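Local coordinates for protein inorganic pyrophosphatase (Thermus thermophilus, PDB 2PRD) that catalyses the magnesium-dependent hydrolysis of inorganic pyrophosphate to two phosphate ions, working as a homohexamer, at residues G53-I58 with D70-S75; F135-K140 with W149-G154. One frame throughout, in Å; residues are numbered along the deposited sequence.

Interaction 1: residues G53-I58 with D70-S75; sequences GDYGFI and DGLVLS
Asp54 faces Val73 and Gly56 faces Gly71 as the hydrogen-bonded pairs of two antiparallel strands, 54-57 and 70-74, consecutive in the chain. They belong to the curled mixed sheet that forms the beta barrel of this family, where strands 15-22 and 101-109 are their other neighbours. The strand directions stand 146° apart, antiparallel with a marked twist. In the first pair Val73 N donates to Asp54 O at 2.8 Å, close to straight at 168°, and Asp54 N returns a more bent bond to Val73 O. Gly56 N reaches Gly71 O at 3.1 Å, and Gly71 N donates back to Gly56 O. Asp54 O also receives a CA-H contact from Leu72, and Gly71 O one from Tyr55.

Side-chain polar contacts lie near both ends of the pairing. Ser75 OG donates to Asp54 OD1, although the modelled separation is doubtfully short. The backbone N-H groups of Arg24 and Leu79 satisfy OD2, and Ser75 probably satisfies OD1. At the active-site end the hydroxyl of Tyr55 is directed at Asp70 OD2, but the atoms are modelled too close for its exact place to be trusted. The two side chains cross obliquely. Asp70 OD2 also forms a salt bridge with Lys104. Asp70 is a predicted ligand of two magnesium ions and Tyr55 a predicted substrate-binding residue.

Van der Waals packing falls on the face shared by Tyr55 and Leu72. With CG anti to the backbone N (chi1 -177°), the Tyr55 ring runs along the neighbouring strand and brings CD1 to 3.4 Å from Gly71 O. Leu72 CD1 makes an apolar contact at the ring edge, 3.9 Å from Tyr55 CD1. The same methyl is 3.8 Å from Gly53 O, a buried carbonyl oxygen with no hydrogen-bond partner in the model.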
# COMPACT_ATOMS: atom_id res chain seq x y z
N GLY A 53 3.14 1.32 16.74
CA GLY A 53 1.91 2.14 16.90
C GLY A 53 2.35 3.52 16.46
O GLY A 53 3.58 3.61 16.27
N ASP A 54 1.46 4.48 16.36
CA ASP A 54 1.80 5.84 15.97
C ASP A 54 2.50 6.59 17.09
O ASP A 54 2.03 6.56 18.22
CB ASP A 54 0.55 6.66 15.46
CG ASP A 54 -0.27 5.95 14.45
OD1 ASP A 54 -1.18 5.18 14.81
OD2 ASP A 54 -0.06 6.17 13.22
N TYR A 55 3.64 7.20 16.79
CA TYR A 55 4.44 7.89 17.78
C TYR A 55 4.43 9.41 17.70
O TYR A 55 4.61 10.00 16.65
CB TYR A 55 5.87 7.32 17.68
CG TYR A 55 6.85 7.87 18.70
CD1 TYR A 55 6.88 7.32 19.98
CD2 TYR A 55 7.74 8.88 18.42
CE1 TYR A 55 7.77 7.78 20.96
CE2 TYR A 55 8.65 9.33 19.36
CZ TYR A 55 8.64 8.78 20.62
OH TYR A 55 9.52 9.22 21.59
N GLY A 56 4.32 10.07 18.89
CA GLY A 56 4.31 11.57 18.74
C GLY A 56 4.54 12.10 20.15
O GLY A 56 4.97 11.29 20.95
N PHE A 57 4.18 13.33 20.34
CA PHE A 57 4.39 13.96 21.66
C PHE A 57 3.17 14.68 22.13
O PHE A 57 2.35 15.01 21.26
CB PHE A 57 5.59 14.93 21.51
CG PHE A 57 5.36 16.15 20.67
CD1 PHE A 57 4.71 17.29 21.15
CD2 PHE A 57 5.81 16.21 19.35
CE1 PHE A 57 4.49 18.38 20.37
CE2 PHE A 57 5.59 17.31 18.55
CZ PHE A 57 4.94 18.42 19.06
N ILE A 58 3.07 14.97 23.45
CA ILE A 58 1.91 15.76 23.95
C ILE A 58 2.26 17.22 23.94
O ILE A 58 3.24 17.56 24.62
CB ILE A 58 1.47 15.26 25.34
CG1 ILE A 58 1.14 13.76 25.31
CG2 ILE A 58 0.22 16.07 25.74
CD1 ILE A 58 0.56 13.20 26.61
N ASP A 70 6.50 12.05 25.42
CA ASP A 70 6.32 11.19 24.24
C ASP A 70 5.30 10.08 24.45
O ASP A 70 5.15 9.67 25.60
CB ASP A 70 7.62 10.34 24.07
CG ASP A 70 8.60 11.16 23.28
OD1 ASP A 70 8.08 12.08 22.63
OD2 ASP A 70 9.80 10.89 23.36
N GLY A 71 4.72 9.55 23.39
CA GLY A 71 3.76 8.45 23.60
C GLY A 71 3.52 7.64 22.35
O GLY A 71 3.79 8.15 21.27
N LEU A 72 3.02 6.44 22.56
CA LEU A 72 2.68 5.49 21.49
C LEU A 72 1.19 5.24 21.44
O LEU A 72 0.61 4.90 22.47
CB LEU A 72 3.46 4.21 21.80
CG LEU A 72 3.72 3.38 20.55
CD1 LEU A 72 4.90 3.96 19.77
CD2 LEU A 72 3.99 1.93 20.90
N VAL A 73 0.54 5.44 20.30
CA VAL A 73 -0.91 5.28 20.16
C VAL A 73 -1.28 4.04 19.36
O VAL A 73 -0.70 3.75 18.31
CB VAL A 73 -1.47 6.49 19.40
CG1 VAL A 73 -2.99 6.53 19.32
CG2 VAL A 73 -0.95 7.78 20.01
N LEU A 74 -2.30 3.35 19.87
CA LEU A 74 -2.84 2.15 19.23
C LEU A 74 -3.91 2.68 18.29
O LEU A 74 -4.80 3.43 18.77
CB LEU A 74 -3.40 1.25 20.33
CG LEU A 74 -2.39 0.85 21.40
CD1 LEU A 74 -2.98 -0.31 22.22
CD2 LEU A 74 -1.08 0.42 20.76
N SER A 75 -3.84 2.42 16.99
CA SER A 75 -4.84 2.96 16.07
C SER A 75 -5.33 1.84 15.15
O SER A 75 -4.58 0.88 15.09
CB SER A 75 -4.20 4.01 15.13
OG SER A 75 -2.92 3.50 14.73

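Interaction 2: residues F135-K140 with W149-G154; sequences FFETYK and WVKVTG. With SO4 (sulfate ion), chain B.
Glu137 OE2 gathers several partners, none both strong and sure: Val152 N, a weakly bonded Gln133 and a water. The bond from Val152 N is weak, long at 3.4 Å and bent to 147°. The water also donates to Val152 O at 3.1 Å, bridging carboxylate and strand, though its distance to OE2 is doubtfully short. Glu137 reaches this far because its chain is extended beyond CG (chi2 -178°), and it crosses Val152 at about a right angle.

The arrangement is a helix end packed on a strand: the last turn of helix 126-138 lies against strand 150-156, which pairs with strand 84-97 and carries a classic beta bulge where Thr153 and Gly154 both face Leu94. Val150 points into the join, its CG1 3.3 Å from Phe136 O. Its other methyl, CG2, lies 3.8 Å from Lys140 CD, the two side chains crossing nearly perpendicularly. Val152 CG2 touches Phe136 CB at 4.2 Å.

Further along the segment, Tyr139 and Lys140 reach a sulfate, probably from the crystallisation liquor, that Arg43 also binds. Tyr139 OH donates to sulfate O2 at 2.5 Å, in keeping with its predicted substrate-binding role. Its ring is flanked on one face by Phe135 CE2 and on the opposite face by Lys140 CG. Lys140 NZ gives a 3.0 Å bond to sulfate O1 and forms a salt bridge with Glu98.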
# COMPACT_ATOMS: atom_id res chain seq x y z
N PHE A 135 10.29 -4.10 20.54
CA PHE A 135 10.67 -3.06 19.57
C PHE A 135 11.70 -2.13 20.15
O PHE A 135 12.81 -1.91 19.61
CB PHE A 135 9.45 -2.30 19.02
CG PHE A 135 9.82 -1.06 18.25
CD1 PHE A 135 10.17 -1.12 16.93
CD2 PHE A 135 9.82 0.17 18.87
CE1 PHE A 135 10.50 0.04 16.23
CE2 PHE A 135 10.17 1.33 18.22
CZ PHE A 135 10.50 1.27 16.88
N PHE A 136 11.33 -1.60 21.32
CA PHE A 136 12.21 -0.67 22.04
C PHE A 136 13.49 -1.35 22.46
O PHE A 136 14.52 -0.66 22.62
CB PHE A 136 11.49 0.07 23.18
CG PHE A 136 10.57 1.15 22.74
CD1 PHE A 136 11.09 2.31 22.19
CD2 PHE A 136 9.20 1.01 22.80
CE1 PHE A 136 10.23 3.31 21.71
CE2 PHE A 136 8.34 2.00 22.33
CZ PHE A 136 8.86 3.16 21.79
N GLU A 137 13.53 -2.67 22.66
CA GLU A 137 14.80 -3.31 23.06
C GLU A 137 15.72 -3.66 21.93
O GLU A 137 16.88 -4.00 22.19
CB GLU A 137 14.48 -4.55 23.92
CG GLU A 137 13.96 -4.09 25.28
CD GLU A 137 13.64 -5.20 26.25
OE1 GLU A 137 13.32 -6.32 25.82
OE2 GLU A 137 13.67 -4.89 27.47
N THR A 138 15.27 -3.61 20.67
CA THR A 138 16.15 -3.99 19.57
C THR A 138 16.31 -2.90 18.52
O THR A 138 17.25 -3.01 17.71
CB THR A 138 15.58 -5.24 18.85
OG1 THR A 138 14.22 -4.98 18.45
CG2 THR A 138 15.52 -6.48 19.73
N TYR A 139 15.45 -1.92 18.51
CA TYR A 139 15.47 -0.91 17.43
C TYR A 139 16.67 -0.03 17.35
O TYR A 139 16.96 0.53 16.28
CB TYR A 139 14.18 -0.15 17.35
CG TYR A 139 14.06 1.15 18.13
CD1 TYR A 139 14.16 1.15 19.51
CD2 TYR A 139 13.77 2.35 17.52
CE1 TYR A 139 13.99 2.27 20.28
CE2 TYR A 139 13.59 3.50 18.26
CZ TYR A 139 13.72 3.45 19.63
OH TYR A 139 13.55 4.59 20.39
N LYS A 140 17.41 0.06 18.47
CA LYS A 140 18.61 0.89 18.50
C LYS A 140 19.87 0.04 18.59
O LYS A 140 21.00 0.55 18.68
CB LYS A 140 18.47 1.89 19.62
CG LYS A 140 17.71 3.17 19.33
CD LYS A 140 17.73 4.05 20.55
CE LYS A 140 17.13 5.41 20.43
NZ LYS A 140 17.55 6.24 21.62
N TRP A 149 21.33 3.31 23.31
CA TRP A 149 20.93 2.08 24.02
C TRP A 149 19.60 2.30 24.72
O TRP A 149 19.23 3.45 24.90
CB TRP A 149 21.95 1.49 24.95
CG TRP A 149 22.38 2.37 26.08
CD1 TRP A 149 23.57 3.04 26.14
CD2 TRP A 149 21.69 2.67 27.29
NE1 TRP A 149 23.64 3.77 27.30
CE2 TRP A 149 22.49 3.56 28.02
CE3 TRP A 149 20.45 2.31 27.83
CZ2 TRP A 149 22.11 4.08 29.26
CZ3 TRP A 149 20.07 2.83 29.06
CH2 TRP A 149 20.90 3.71 29.77
N VAL A 150 18.96 1.16 25.02
CA VAL A 150 17.66 1.15 25.66
C VAL A 150 17.34 -0.11 26.45
O VAL A 150 17.60 -1.20 25.95
CB VAL A 150 16.52 1.27 24.60
CG1 VAL A 150 15.17 1.12 25.30
CG2 VAL A 150 16.59 2.60 23.89
N LYS A 151 16.73 0.07 27.62
CA LYS A 151 16.28 -1.04 28.44
C LYS A 151 14.87 -0.75 28.95
O LYS A 151 14.61 0.38 29.39
CB LYS A 151 17.18 -1.43 29.58
CG LYS A 151 16.99 -2.94 29.79
CD LYS A 151 16.72 -3.29 31.24
CE LYS A 151 16.53 -4.80 31.38
NZ LYS A 151 17.24 -5.38 32.57
N VAL A 152 14.02 -1.74 28.82
CA VAL A 152 12.63 -1.57 29.23
C VAL A 152 12.51 -2.04 30.68
O VAL A 152 12.85 -3.17 31.04
CB VAL A 152 11.59 -2.22 28.32
CG1 VAL A 152 10.32 -2.48 29.14
CG2 VAL A 152 11.26 -1.37 27.10
N THR A 153 12.04 -1.12 31.48
CA THR A 153 11.85 -1.30 32.92
C THR A 153 10.54 -1.92 33.33
O THR A 153 10.56 -2.80 34.19
CB THR A 153 12.05 0.11 33.54
OG1 THR A 153 13.47 0.26 33.70
CG2 THR A 153 11.25 0.22 34.80
N GLY A 154 9.41 -1.54 32.75
CA GLY A 154 8.14 -2.15 33.16
C GLY A 154 6.99 -1.29 32.66
O GLY A 154 7.24 -0.31 31.99
S SO4 B . 14.37 8.05 19.56
O1 SO4 B . 15.39 8.08 20.67
O2 SO4 B . 14.26 6.64 19.05
O3 SO4 B . 13.04 8.66 19.81
O4 SO4 B . 15.00 8.89 18.46
O HOH W 1 13.70 -5.80 29.74

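Interaction 1 closes before interaction 2 opens along the chain, and both reach the same mixed sheet, the first near the chain's centre and the second toward its periphery. Their centres are 16 Å apart and their nearest atoms about 5 Å, without touching. Phe136 of interaction 2 makes the approach: its side chain comes within about 5 Å of the Tyr55 side chain, while Tyr139 OH lies at its ring edge. Both tyrosines converge on the sulfate, Tyr139 binding it directly and the Tyr55 side chain staying about 4 Å away. Asp70 OD2 is 5.3 Å from sulfate O3. Bound by the predicted substrate residues Tyr139 and Arg43, the ion may mark a phosphate position.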